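Local coordinates for dihydropyrimidinase (Brevibacillus agri, PDB 3SFW), which probably catalyses the reversible, zinc-dependent hydrolytic ring opening of dihydropyrimidines, at residues M1-R6 with S429-G434; A19-D24 with A391-F396; S127-H132 with L166-I171; S139-E144 with L176-Q181. All coordinates share one frame; numbering follows the deposited sequence.

How the contacts relate
Contacts 1 and 2 lie side by side and touch, their centres about 5 Å apart, where strands 2-6 and 20-24, neighbours in one sheet, pack on the chain segments around strands 393-403 and 422-432, neighbours in another. Contacts 3 and 4 belong to the barrel periphery, their centres about 13 Å apart; both use helix 131-142, and Leu166 and Leu170 meet Val180 between them. The centres of contacts 1 and 3 are about 43 Å apart. Contact 4 leads toward the active site: carboxylated Lys150, which bridges the two zinc ions, lies between its segments in sequence, and zinc ligand His183 follows strand 180-182.

Contact 1: M1-R6 with S429-G434; sequences MKKWIR and SVLSRG
While Lys3 and Ile5 face Gly434 and Leu431, the Trp4 ring and the Arg6 side chain lie one over the other within strand 2-6: Arg6 CD sits 3.6 Å above the centre of the Trp4 ring, and Trp4 CZ2 lies 3.5 Å above the guanidinium plane of Arg6. Across the contact, Lys3 NZ donates to Gly434 O at 2.8 Å, approaching almost along the C=O axis (161°). The lysine chain runs extended as far as CE and bends only at its end (chi4 64°), which turns the ammonium group onto that carbonyl. Its aliphatic part passes Leu431 in the opposite direction, with CD 3.9 Å from Leu431 CD2. The other branch of the leucine meets Ile5 tip to tip, CD1 to CD1 at 3.9 Å. Replacing Lys3 by an alanine would probably cost Gly434 O this buried hydrogen bond and open a gap beside Leu431 CD2. Arg433 and Gly434, both with positive phi, form a type I' turn between strands 422-432 and 435-439. Strand 2-6 runs between strands 20-24 and 41-44, and Phe436 of strand 435-439 touches both Lys3 and Leu431, so the contact joins the N-terminal sheet to this hairpin.

Contact 2: A19-D24 with A391-F396; sequences ADVLID and ADIVLF
The CB methyl of Ala391 is lodged against the branched side chain of Ile23, touching CG2 at 3.7 Å, CG1 at 3.8 Å and CD1 also at 3.8 Å. Both branches can reach it because CG2 stands anti to the backbone N of Ile23 while CG1 lies beside that N (chi1 -65°), so the methyl fits into the angle between them. Beside this closer packing is a looser apolar group, in which Ile393 CD1 approaches both Ile23 CD1, at 4.2 Å, and Val21 CG1, at 4.3 Å. All four residues are buried, and the interaction is purely apolar.

The next shell fixes the two backbones. Ile23 and Val21, two apart in the strand, point the same way, and main-chain hydrogen bonds to Lys3 and Ile5 hold that strand beside strand 2-6. Between Ala391 and Ile393, Asp392 turns the other way: OD1 accepts from the backbone N of Arg433 and OD2 forms a salt bridge with Lys382. Leu50 touches Val21 and also Leu395, extending the apolar layer along the interface.

Strand 20-24 lies between strands 27-32 and 2-6, whereas strand 393-403 pairs with strands 49-59 and 422-432. The contact thus packs two sheets face to face, consistent with the beta-sandwich domain that accompanies the barrel in dihydropyrimidinases.

Contact 3: S127-H132 with L166-I171; sequences SDANDH and LFKTLI
Ala129 and Lys168 bring the backbones closest, with their CA atoms 6.3 Å apart, where the loop leading into helix 131-142 passes a turn of helix 163-176. The alanine methyl points at that helix and rests on its surface, with CB 3.7 Å from Lys168 CB and 3.9 Å from Thr169 OG1. The threonine hydroxyl is engaged within its own helix, hydrogen-bonded to Thr165 O, so toward Ala129 it offers no more than packing.

Lys168 begins beside its backbone N (chi1 -73°) and is extended beyond CG, which carries the chain alongside the Ala129 carbonyl and places NZ near the start of the other helix. There a water gathers three partners from both segments. It donates to Ala129 O and to Asp131 OD1, each at 2.7 Å, and accepts from Lys168 NZ at 2.9 Å. The carboxylate and the ammonium group, with OD1 and NZ 5.1 Å apart, are therefore linked through the water instead of directly, and their opposite charges probably still attract. The direct ionic partner of Lys168 NZ is Glu164, one turn earlier in its helix.

Asn130 occupies the N-cap position of helix 131-142, so the water-linked group sits at that helix's N-terminal end. On its inner side helix 163-176 packs on strand 180-182, and helix 214-230 lies beside it through Leu166, Phe167 and Leu170. Tyr192 of a third subunit packs on Lys168 and Ile171, placing this pair of outer helices of the barrel close to a subunit interface.

Contact 4: S139-E144 with L176-Q181; sequences SVVNNE and LGALVQ
Val141 fills the dry side of this contact, and its two methyl groups have different partners. CG1, anti to the backbone N (chi1 170°), lies 3.6 Å from the carbonyl O of Leu176. CG2 packs against apolar atoms, 4.1 Å from Leu176 CD1 and 4.2 Å from Ala178 CB. The valine and leucine side chains cross obliquely, and the Ala178 methyl completes the apolar patch facing Val141.

The opposite character appears one residue on, at the exposed Asn142. Its side chain stops short of direct contact, and a water spans the space, donating to Asn142 OD1 at 2.7 Å and to Leu176 O at 2.6 Å. The same carbonyl O thus has both a valine methyl and a water as neighbours. The chain turns out of its helix at Gly177, with phi at 80°; there a CB would run into this very oxygen.

Near the C-terminal end of helix 131-142, Ser139 O accepts from both Asn143 N and Glu144 N. The C-terminal tail lies close by: Thr457 touches Val141, and Phe458 is hydrogen-bonded, backbone to backbone, to Gly177. Beyond the contact Leu179 pairs with Thr147 and Leu149, and Val180 with Gln234, so the segment passes from the end of helix 163-176 into barrel strand 180-182, with helix 131-142 packed outside it.

Contact 1: M1-R6 with S429-G434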
loop_
_atom_site.group_PDB
_atom_site.type_symbol
_atom_site.label_atom_id
_atom_site.label_comp_id
_atom_site.label_asym_id
_atom_site.label_seq_id
_atom_site.Cartn_x
_atom_site.Cartn_y
_atom_site.Cartn_z
ATOM N N MET A 1 -53.035 -4.265 19.386
ATOM C CA MET A 1 -53.830 -4.134 18.149
ATOM C C MET A 1 -53.073 -4.507 16.850
ATOM O O MET A 1 -51.858 -4.810 16.858
ATOM C CB MET A 1 -54.505 -2.748 18.079
ATOM C CG MET A 1 -53.594 -1.522 17.889
ATOM S SD MET A 1 -54.545 0.081 18.036
ATOM C CE MET A 1 -54.890 0.094 19.813
ATOM N N LYS A 2 -53.829 -4.605 15.769
ATOM C CA LYS A 2 -53.251 -4.919 14.476
ATOM C C LYS A 2 -53.219 -3.669 13.631
ATOM O O LYS A 2 -54.163 -2.850 13.634
ATOM C CB LYS A 2 -54.040 -6.017 13.768
ATOM C CG LYS A 2 -53.906 -7.384 14.427
ATOM C CD LYS A 2 -55.053 -8.304 14.003
ATOM C CE LYS A 2 -54.842 -8.844 12.614
ATOM N NZ LYS A 2 -55.697 -10.054 12.345
ATOM N N LYS A 3 -52.161 -3.541 12.844
ATOM C CA LYS A 3 -52.028 -2.426 11.919
ATOM C C LYS A 3 -51.611 -2.965 10.562
ATOM O O LYS A 3 -50.722 -3.805 10.485
ATOM C CB LYS A 3 -50.962 -1.438 12.423
ATOM C CG LYS A 3 -51.364 -0.726 13.765
ATOM C CD LYS A 3 -50.237 0.208 14.223
ATOM C CE LYS A 3 -50.588 0.926 15.572
ATOM N NZ LYS A 3 -50.752 0.005 16.762
ATOM N N TRP A 4 -52.266 -2.488 9.515
ATOM C CA TRP A 4 -52.062 -2.975 8.156
ATOM C C TRP A 4 -51.579 -1.798 7.328
ATOM O O TRP A 4 -52.354 -0.878 7.009
ATOM C CB TRP A 4 -53.411 -3.475 7.611
ATOM C CG TRP A 4 -53.389 -4.239 6.317
ATOM C CD1 TRP A 4 -52.308 -4.780 5.670
ATOM C CD2 TRP A 4 -54.539 -4.585 5.541
ATOM N NE1 TRP A 4 -52.727 -5.409 4.502
ATOM C CE2 TRP A 4 -54.089 -5.298 4.406
ATOM C CE3 TRP A 4 -55.920 -4.377 5.709
ATOM C CZ2 TRP A 4 -54.982 -5.819 3.441
ATOM C CZ3 TRP A 4 -56.795 -4.854 4.737
ATOM C CH2 TRP A 4 -56.324 -5.572 3.620
ATOM N N ILE A 5 -50.261 -1.744 7.093
ATOM C CA ILE A 5 -49.673 -0.654 6.359
ATOM C C ILE A 5 -49.713 -0.985 4.872
ATOM O O ILE A 5 -49.012 -1.937 4.402
ATOM C CB ILE A 5 -48.205 -0.384 6.784
ATOM C CG1 ILE A 5 -48.061 -0.307 8.317
ATOM C CG2 ILE A 5 -47.656 0.834 6.101
ATOM C CD1 ILE A 5 -46.551 -0.191 8.794
ATOM N N ARG A 6 -50.502 -0.217 4.129
ATOM C CA ARG A 6 -50.822 -0.565 2.714
ATOM C C ARG A 6 -50.272 0.399 1.671
ATOM O O ARG A 6 -50.162 1.612 1.904
ATOM C CB ARG A 6 -52.346 -0.647 2.521
ATOM C CG ARG A 6 -53.046 -1.604 3.493
ATOM C CD ARG A 6 -54.434 -1.920 2.975
ATOM N NE ARG A 6 -54.329 -2.716 1.753
ATOM C CZ ARG A 6 -55.373 -3.132 1.040
ATOM N NH1 ARG A 6 -56.601 -2.799 1.412
ATOM N NH2 ARG A 6 -55.181 -3.873 -0.049
ATOM N N SER A 429 -44.079 9.262 9.509
ATOM C CA SER A 429 -44.528 8.540 10.697
ATOM C C SER A 429 -43.478 7.523 11.130
ATOM O O SER A 429 -42.708 7.050 10.301
ATOM C CB SER A 429 -45.848 7.846 10.407
ATOM O OG SER A 429 -46.800 8.851 10.074
ATOM N N VAL A 430 -43.455 7.222 12.427
ATOM C CA VAL A 430 -42.437 6.347 13.018
ATOM C C VAL A 430 -43.123 5.433 14.013
ATOM O O VAL A 430 -43.773 5.898 14.966
ATOM C CB VAL A 430 -41.360 7.171 13.732
ATOM C CG1 VAL A 430 -40.306 6.264 14.404
ATOM C CG2 VAL A 430 -40.710 8.164 12.765
ATOM N N LEU A 431 -43.017 4.124 13.785
ATOM C CA LEU A 431 -43.508 3.130 14.748
ATOM C C LEU A 431 -42.342 2.517 15.500
ATOM O O LEU A 431 -41.272 2.234 14.888
ATOM C CB LEU A 431 -44.228 2.013 14.009
ATOM C CG LEU A 431 -45.501 2.509 13.289
ATOM C CD1 LEU A 431 -45.487 2.060 11.828
ATOM C CD2 LEU A 431 -46.784 1.980 13.991
ATOM N N SER A 432 -42.566 2.266 16.785
ATOM C CA SER A 432 -41.604 1.547 17.653
ATOM C C SER A 432 -42.348 0.375 18.318
ATOM O O SER A 432 -43.328 0.603 19.024
ATOM C CB SER A 432 -41.015 2.499 18.697
ATOM O OG SER A 432 -40.306 1.773 19.705
ATOM N N ARG A 433 -41.948 -0.865 18.034
ATOM C CA ARG A 433 -42.687 -2.039 18.538
ATOM C C ARG A 433 -44.202 -1.928 18.274
ATOM O O ARG A 433 -45.024 -2.207 19.136
ATOM C CB ARG A 433 -42.341 -2.308 20.018
ATOM C CG ARG A 433 -40.979 -3.052 20.186
ATOM C CD ARG A 433 -40.511 -3.307 21.655
ATOM N NE ARG A 433 -40.215 -2.066 22.364
ATOM C CZ ARG A 433 -41.103 -1.316 23.030
ATOM N NH1 ARG A 433 -42.283 -1.796 23.400
ATOM N NH2 ARG A 433 -40.720 -0.116 23.485
ATOM N N GLY A 434 -44.539 -1.494 17.066
ATOM C CA GLY A 434 -45.918 -1.501 16.571
ATOM C C GLY A 434 -46.770 -0.331 17.079
ATOM O O GLY A 434 -47.931 -0.211 16.701
#

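Contact 2: A19-D24 with A391-F396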
loop_
_atom_site.group_PDB
_atom_site.type_symbol
_atom_site.label_atom_id
_atom_site.label_comp_id
_atom_site.label_asym_id
_atom_site.label_seq_id
_atom_site.Cartn_x
_atom_site.Cartn_y
_atom_site.Cartn_z
ATOM N N ALA A 19 -45.409 -4.058 -1.233
ATOM C CA ALA A 19 -46.305 -4.986 -0.579
ATOM C C ALA A 19 -46.847 -4.311 0.647
ATOM O O ALA A 19 -46.334 -3.252 1.051
ATOM C CB ALA A 19 -45.554 -6.269 -0.161
ATOM N N ASP A 20 -47.858 -4.933 1.246
ATOM C CA ASP A 20 -48.385 -4.467 2.524
ATOM C C ASP A 20 -47.728 -5.181 3.698
ATOM O O ASP A 20 -47.309 -6.348 3.602
ATOM C CB ASP A 20 -49.883 -4.675 2.577
ATOM C CG ASP A 20 -50.624 -3.944 1.453
ATOM O OD1 ASP A 20 -50.055 -3.050 0.786
ATOM O OD2 ASP A 20 -51.774 -4.336 1.221
ATOM N N VAL A 21 -47.700 -4.518 4.836
ATOM C CA VAL A 21 -47.100 -5.108 6.041
ATOM C C VAL A 21 -48.144 -5.160 7.130
ATOM O O VAL A 21 -48.787 -4.152 7.418
ATOM C CB VAL A 21 -45.892 -4.249 6.508
ATOM C CG1 VAL A 21 -45.303 -4.766 7.833
ATOM C CG2 VAL A 21 -44.811 -4.243 5.414
ATOM N N LEU A 22 -48.302 -6.340 7.729
ATOM C CA LEU A 22 -49.237 -6.538 8.831
ATOM C C LEU A 22 -48.516 -6.674 10.158
ATOM O O LEU A 22 -47.613 -7.527 10.318
ATOM C CB LEU A 22 -50.093 -7.799 8.577
ATOM C CG LEU A 22 -51.115 -8.124 9.686
ATOM C CD1 LEU A 22 -52.099 -6.932 9.749
ATOM C CD2 LEU A 22 -51.861 -9.421 9.257
ATOM N N ILE A 23 -48.866 -5.783 11.092
ATOM C CA ILE A 23 -48.310 -5.798 12.435
ATOM C C ILE A 23 -49.367 -6.325 13.392
ATOM O O ILE A 23 -50.538 -6.011 13.234
ATOM C CB ILE A 23 -47.975 -4.338 12.857
ATOM C CG1 ILE A 23 -46.853 -3.769 11.962
ATOM C CG2 ILE A 23 -47.491 -4.287 14.333
ATOM C CD1 ILE A 23 -46.718 -2.232 12.053
ATOM N N ASP A 24 -48.972 -7.180 14.331
ATOM C CA ASP A 24 -49.909 -7.644 15.382
ATOM C C ASP A 24 -49.188 -7.472 16.698
ATOM O O ASP A 24 -48.131 -8.047 16.914
ATOM C CB ASP A 24 -50.292 -9.119 15.167
ATOM C CG ASP A 24 -51.426 -9.594 16.114
ATOM O OD1 ASP A 24 -51.900 -8.815 16.949
ATOM O OD2 ASP A 24 -51.876 -10.737 15.967
ATOM N N ALA A 391 -41.759 -4.269 15.127
ATOM C CA ALA A 391 -42.333 -3.427 14.123
ATOM C C ALA A 391 -41.797 -2.008 14.356
ATOM O O ALA A 391 -42.513 -1.144 14.856
ATOM C CB ALA A 391 -43.875 -3.466 14.270
ATOM N N ASP A 392 -40.543 -1.796 13.970
ATOM C CA ASP A 392 -39.855 -0.514 14.153
ATOM C C ASP A 392 -39.641 -0.002 12.731
ATOM O O ASP A 392 -38.787 -0.529 11.965
ATOM C CB ASP A 392 -38.475 -0.725 14.813
ATOM C CG ASP A 392 -38.546 -1.017 16.310
ATOM O OD1 ASP A 392 -39.612 -1.466 16.825
ATOM O OD2 ASP A 392 -37.466 -0.911 16.935
ATOM N N ILE A 393 -40.554 0.855 12.289
ATOM C CA ILE A 393 -40.702 1.146 10.890
ATOM C C ILE A 393 -40.869 2.655 10.702
ATOM O O ILE A 393 -41.568 3.316 11.473
ATOM C CB ILE A 393 -41.959 0.407 10.334
ATOM C CG1 ILE A 393 -41.727 -1.097 10.439
ATOM C CG2 ILE A 393 -42.260 0.849 8.816
ATOM C CD1 ILE A 393 -42.972 -1.927 10.123
ATOM N N VAL A 394 -40.258 3.177 9.641
ATOM C CA VAL A 394 -40.387 4.592 9.286
ATOM C C VAL A 394 -41.134 4.706 7.972
ATOM O O VAL A 394 -40.789 4.024 6.993
ATOM C CB VAL A 394 -38.997 5.240 9.147
ATOM C CG1 VAL A 394 -39.130 6.688 8.687
ATOM C CG2 VAL A 394 -38.268 5.171 10.491
ATOM N N LEU A 395 -42.158 5.575 7.932
ATOM C CA LEU A 395 -42.772 5.932 6.681
ATOM C C LEU A 395 -42.085 7.198 6.186
ATOM O O LEU A 395 -42.129 8.232 6.870
ATOM C CB LEU A 395 -44.279 6.204 6.887
ATOM C CG LEU A 395 -45.140 5.036 7.395
ATOM C CD1 LEU A 395 -46.627 5.298 7.100
ATOM C CD2 LEU A 395 -44.717 3.744 6.900
ATOM N N PHE A 396 -41.367 7.086 5.054
ATOM C CA PHE A 396 -40.449 8.146 4.607
ATOM C C PHE A 396 -40.878 8.632 3.215
ATOM O O PHE A 396 -41.095 7.809 2.288
ATOM C CB PHE A 396 -39.017 7.568 4.551
ATOM C CG PHE A 396 -37.968 8.582 4.215
ATOM C CD1 PHE A 396 -37.386 9.371 5.228
ATOM C CD2 PHE A 396 -37.479 8.682 2.912
ATOM C CE1 PHE A 396 -36.401 10.309 4.919
ATOM C CE2 PHE A 396 -36.446 9.588 2.608
ATOM C CZ PHE A 396 -35.908 10.388 3.606
#

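Contact 3: S127-H132 with L166-I171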
loop_
_atom_site.group_PDB
_atom_site.type_symbol
_atom_site.label_atom_id
_atom_site.label_comp_id
_atom_site.label_asym_id
_atom_site.label_seq_id
_atom_site.Cartn_x
_atom_site.Cartn_y
_atom_site.Cartn_z
ATOM N N SER A 127 -12.020 2.438 31.444
ATOM C CA SER A 127 -10.950 3.445 31.745
ATOM C C SER A 127 -9.676 2.723 32.106
ATOM O O SER A 127 -8.600 3.286 31.991
ATOM C CB SER A 127 -11.309 4.382 32.932
ATOM O OG SER A 127 -12.532 4.005 33.601
ATOM N N ASP A 128 -9.807 1.528 32.680
ATOM C CA ASP A 128 -8.637 0.733 32.967
ATOM C C ASP A 128 -8.947 -0.720 33.260
ATOM O O ASP A 128 -10.065 -1.080 33.620
ATOM C CB ASP A 128 -7.779 1.367 34.052
ATOM C CG ASP A 128 -8.141 0.902 35.415
ATOM O OD1 ASP A 128 -7.327 0.191 36.052
ATOM O OD2 ASP A 128 -9.257 1.229 35.839
ATOM N N ALA A 129 -8.029 -1.580 32.865
ATOM C CA ALA A 129 -8.362 -3.000 32.783
ATOM C C ALA A 129 -7.678 -3.791 33.924
ATOM O O ALA A 129 -7.034 -4.828 33.698
ATOM C CB ALA A 129 -7.953 -3.548 31.406
ATOM N N ASN A 130 -7.783 -3.246 35.136
ATOM C CA ASN A 130 -7.331 -3.957 36.336
ATOM C C ASN A 130 -8.102 -5.279 36.518
ATOM O O ASN A 130 -9.113 -5.527 35.855
ATOM C CB ASN A 130 -7.409 -3.054 37.589
ATOM C CG ASN A 130 -8.842 -2.655 37.958
ATOM O OD1 ASN A 130 -9.180 -1.474 38.000
ATOM N ND2 ASN A 130 -9.655 -3.630 38.307
ATOM N N ASP A 131 -7.543 -6.208 37.280
ATOM C CA ASP A 131 -8.128 -7.548 37.348
ATOM C C ASP A 131 -9.599 -7.566 37.796
ATOM O O ASP A 131 -10.380 -8.427 37.378
ATOM C CB ASP A 131 -7.300 -8.449 38.274
ATOM C CG ASP A 131 -5.978 -8.878 37.659
ATOM O OD1 ASP A 131 -5.719 -8.601 36.463
ATOM O OD2 ASP A 131 -5.196 -9.539 38.378
ATOM N N HIS A 132 -9.970 -6.662 38.688
ATOM C CA HIS A 132 -11.350 -6.601 39.159
ATOM C C HIS A 132 -12.300 -6.225 38.008
ATOM O O HIS A 132 -13.379 -6.779 37.865
ATOM C CB HIS A 132 -11.478 -5.574 40.288
ATOM C CG HIS A 132 -12.816 -5.576 40.968
ATOM N ND1 HIS A 132 -13.004 -6.064 42.249
ATOM C CD2 HIS A 132 -14.031 -5.134 40.553
ATOM C CE1 HIS A 132 -14.282 -5.950 42.577
ATOM N NE2 HIS A 132 -14.926 -5.387 41.565
ATOM N N LEU A 166 -6.065 -0.941 26.559
ATOM C CA LEU A 166 -6.728 -1.294 25.297
ATOM C C LEU A 166 -6.391 -2.732 24.937
ATOM O O LEU A 166 -7.271 -3.513 24.567
ATOM C CB LEU A 166 -6.330 -0.302 24.171
ATOM C CG LEU A 166 -6.779 -0.727 22.756
ATOM C CD1 LEU A 166 -8.324 -0.880 22.722
ATOM C CD2 LEU A 166 -6.309 0.325 21.732
ATOM N N PHE A 167 -5.145 -3.153 25.119
ATOM C CA PHE A 167 -4.789 -4.535 24.725
ATOM C C PHE A 167 -5.466 -5.594 25.631
ATOM O O PHE A 167 -6.037 -6.570 25.140
ATOM C CB PHE A 167 -3.271 -4.715 24.784
ATOM C CG PHE A 167 -2.797 -6.004 24.181
ATOM C CD1 PHE A 167 -1.937 -6.824 24.894
ATOM C CD2 PHE A 167 -3.181 -6.386 22.888
ATOM C CE1 PHE A 167 -1.460 -8.025 24.326
ATOM C CE2 PHE A 167 -2.725 -7.568 22.314
ATOM C CZ PHE A 167 -1.815 -8.379 23.025
ATOM N N LYS A 168 -5.412 -5.374 26.939
ATOM C CA LYS A 168 -6.123 -6.235 27.892
ATOM C C LYS A 168 -7.625 -6.301 27.613
ATOM O O LYS A 168 -8.224 -7.387 27.684
ATOM C CB LYS A 168 -5.855 -5.745 29.314
ATOM C CG LYS A 168 -4.441 -6.069 29.762
ATOM C CD LYS A 168 -4.252 -5.577 31.205
ATOM C CE LYS A 168 -2.971 -6.129 31.801
ATOM N NZ LYS A 168 -2.906 -5.748 33.263
ATOM N N THR A 169 -8.216 -5.161 27.231
ATOM C CA THR A 169 -9.651 -5.113 27.000
ATOM C C THR A 169 -9.974 -5.921 25.744
ATOM O O THR A 169 -10.950 -6.701 25.711
ATOM C CB THR A 169 -10.149 -3.685 26.871
ATOM O OG1 THR A 169 -9.890 -2.994 28.087
ATOM C CG2 THR A 169 -11.662 -3.638 26.560
ATOM N N LEU A 170 -9.102 -5.821 24.748
ATOM C CA LEU A 170 -9.309 -6.600 23.484
ATOM C C LEU A 170 -9.196 -8.110 23.720
ATOM O O LEU A 170 -10.024 -8.889 23.216
ATOM C CB LEU A 170 -8.299 -6.179 22.405
ATOM C CG LEU A 170 -8.600 -4.812 21.745
ATOM C CD1 LEU A 170 -7.257 -4.237 21.157
ATOM C CD2 LEU A 170 -9.691 -4.981 20.642
ATOM N N ILE A 171 -8.239 -8.497 24.562
ATOM C CA ILE A 171 -8.059 -9.919 24.893
ATOM C C ILE A 171 -9.269 -10.445 25.627
ATOM O O ILE A 171 -9.803 -11.509 25.308
ATOM C CB ILE A 171 -6.786 -10.148 25.711
ATOM C CG1 ILE A 171 -5.577 -9.913 24.784
ATOM C CG2 ILE A 171 -6.713 -11.587 26.229
ATOM C CD1 ILE A 171 -4.320 -9.902 25.458
HETATM O O HOH W 1 -5.255 -6.565 34.750
#

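Contact 4: S139-E144 with L176-Q181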
loop_
_atom_site.group_PDB
_atom_site.type_symbol
_atom_site.label_atom_id
_atom_site.label_comp_id
_atom_site.label_asym_id
_atom_site.label_seq_id
_atom_site.Cartn_x
_atom_site.Cartn_y
_atom_site.Cartn_z
ATOM N N SER A 139 -20.195 -10.721 33.794
ATOM C CA SER A 139 -21.649 -10.522 33.934
ATOM C C SER A 139 -22.108 -9.314 33.162
ATOM O O SER A 139 -23.262 -9.244 32.760
ATOM C CB SER A 139 -22.036 -10.402 35.410
ATOM O OG SER A 139 -21.429 -9.261 35.980
ATOM N N VAL A 140 -21.218 -8.353 32.947
ATOM C CA VAL A 140 -21.609 -7.211 32.084
ATOM C C VAL A 140 -22.037 -7.727 30.716
ATOM O O VAL A 140 -23.118 -7.352 30.197
ATOM C CB VAL A 140 -20.457 -6.166 31.928
ATOM C CG1 VAL A 140 -20.818 -5.099 30.805
ATOM C CG2 VAL A 140 -20.208 -5.427 33.285
ATOM N N VAL A 141 -21.178 -8.554 30.103
ATOM C CA VAL A 141 -21.441 -9.056 28.758
ATOM C C VAL A 141 -22.606 -10.056 28.738
ATOM O O VAL A 141 -23.565 -9.924 27.949
ATOM C CB VAL A 141 -20.159 -9.674 28.162
ATOM C CG1 VAL A 141 -20.463 -10.437 26.853
ATOM C CG2 VAL A 141 -19.068 -8.605 27.988
ATOM N N ASN A 142 -22.575 -11.019 29.665
ATOM C CA ASN A 142 -23.522 -12.146 29.598
ATOM C C ASN A 142 -24.902 -11.845 30.177
ATOM O O ASN A 142 -25.900 -12.386 29.689
ATOM C CB ASN A 142 -22.964 -13.366 30.350
ATOM C CG ASN A 142 -21.795 -14.012 29.620
ATOM O OD1 ASN A 142 -21.660 -13.891 28.381
ATOM N ND2 ASN A 142 -20.937 -14.698 30.374
ATOM N N ASN A 143 -24.945 -10.977 31.200
ATOM C CA ASN A 143 -26.177 -10.757 31.994
ATOM C C ASN A 143 -26.752 -9.374 31.734
ATOM O O ASN A 143 -27.953 -9.225 31.623
ATOM C CB ASN A 143 -25.908 -10.953 33.485
ATOM C CG ASN A 143 -25.526 -12.384 33.815
ATOM O OD1 ASN A 143 -25.692 -13.280 32.979
ATOM N ND2 ASN A 143 -24.900 -12.590 34.995
ATOM N N GLU A 144 -25.896 -8.366 31.610
ATOM C CA GLU A 144 -26.415 -7.006 31.438
ATOM C C GLU A 144 -26.661 -6.747 29.973
ATOM O O GLU A 144 -27.397 -5.817 29.651
ATOM C CB GLU A 144 -25.441 -5.932 31.952
ATOM C CG GLU A 144 -25.205 -5.937 33.483
ATOM C CD GLU A 144 -26.480 -5.724 34.289
ATOM O OE1 GLU A 144 -27.370 -4.944 33.864
ATOM O OE2 GLU A 144 -26.593 -6.378 35.353
ATOM N N LEU A 176 -14.922 -13.084 25.741
ATOM C CA LEU A 176 -16.311 -12.965 26.194
ATOM C C LEU A 176 -17.278 -12.746 25.053
ATOM O O LEU A 176 -18.494 -12.939 25.225
ATOM C CB LEU A 176 -16.471 -11.793 27.192
ATOM C CG LEU A 176 -15.720 -11.982 28.537
ATOM C CD1 LEU A 176 -15.839 -10.663 29.330
ATOM C CD2 LEU A 176 -16.350 -13.119 29.348
ATOM N N GLY A 177 -16.747 -12.489 23.857
ATOM C CA GLY A 177 -17.595 -12.172 22.729
ATOM C C GLY A 177 -18.087 -10.715 22.721
ATOM O O GLY A 177 -19.247 -10.449 22.394
ATOM N N ALA A 178 -17.216 -9.784 23.116
ATOM C CA ALA A 178 -17.568 -8.373 23.011
ATOM C C ALA A 178 -16.852 -7.741 21.839
ATOM O O ALA A 178 -15.723 -8.120 21.511
ATOM C CB ALA A 178 -17.205 -7.603 24.321
ATOM N N LEU A 179 -17.454 -6.667 21.337
ATOM C CA LEU A 179 -16.820 -5.818 20.299
ATOM C C LEU A 179 -16.170 -4.630 21.043
ATOM O O LEU A 179 -16.780 -4.089 21.979
ATOM C CB LEU A 179 -17.946 -5.272 19.394
ATOM C CG LEU A 179 -17.515 -4.318 18.260
ATOM C CD1 LEU A 179 -16.581 -5.021 17.312
ATOM C CD2 LEU A 179 -18.787 -3.886 17.569
ATOM N N VAL A 180 -14.921 -4.307 20.701
ATOM C CA VAL A 180 -14.227 -3.155 21.318
ATOM C C VAL A 180 -14.344 -1.988 20.326
ATOM O O VAL A 180 -13.945 -2.113 19.182
ATOM C CB VAL A 180 -12.754 -3.461 21.621
ATOM C CG1 VAL A 180 -12.056 -2.189 22.171
ATOM C CG2 VAL A 180 -12.667 -4.561 22.710
ATOM N N GLN A 181 -14.861 -0.863 20.831
ATOM C CA GLN A 181 -14.947 0.391 20.103
ATOM C C GLN A 181 -13.775 1.264 20.519
ATOM O O GLN A 181 -13.461 1.318 21.706
ATOM C CB GLN A 181 -16.197 1.097 20.509
ATOM C CG GLN A 181 -17.467 0.407 20.014
ATOM C CD GLN A 181 -18.661 0.925 20.759
ATOM O OE1 GLN A 181 -19.537 1.625 20.188
ATOM N NE2 GLN A 181 -18.703 0.640 22.001
HETATM O O HOH W 2 -19.607 -14.666 26.825
#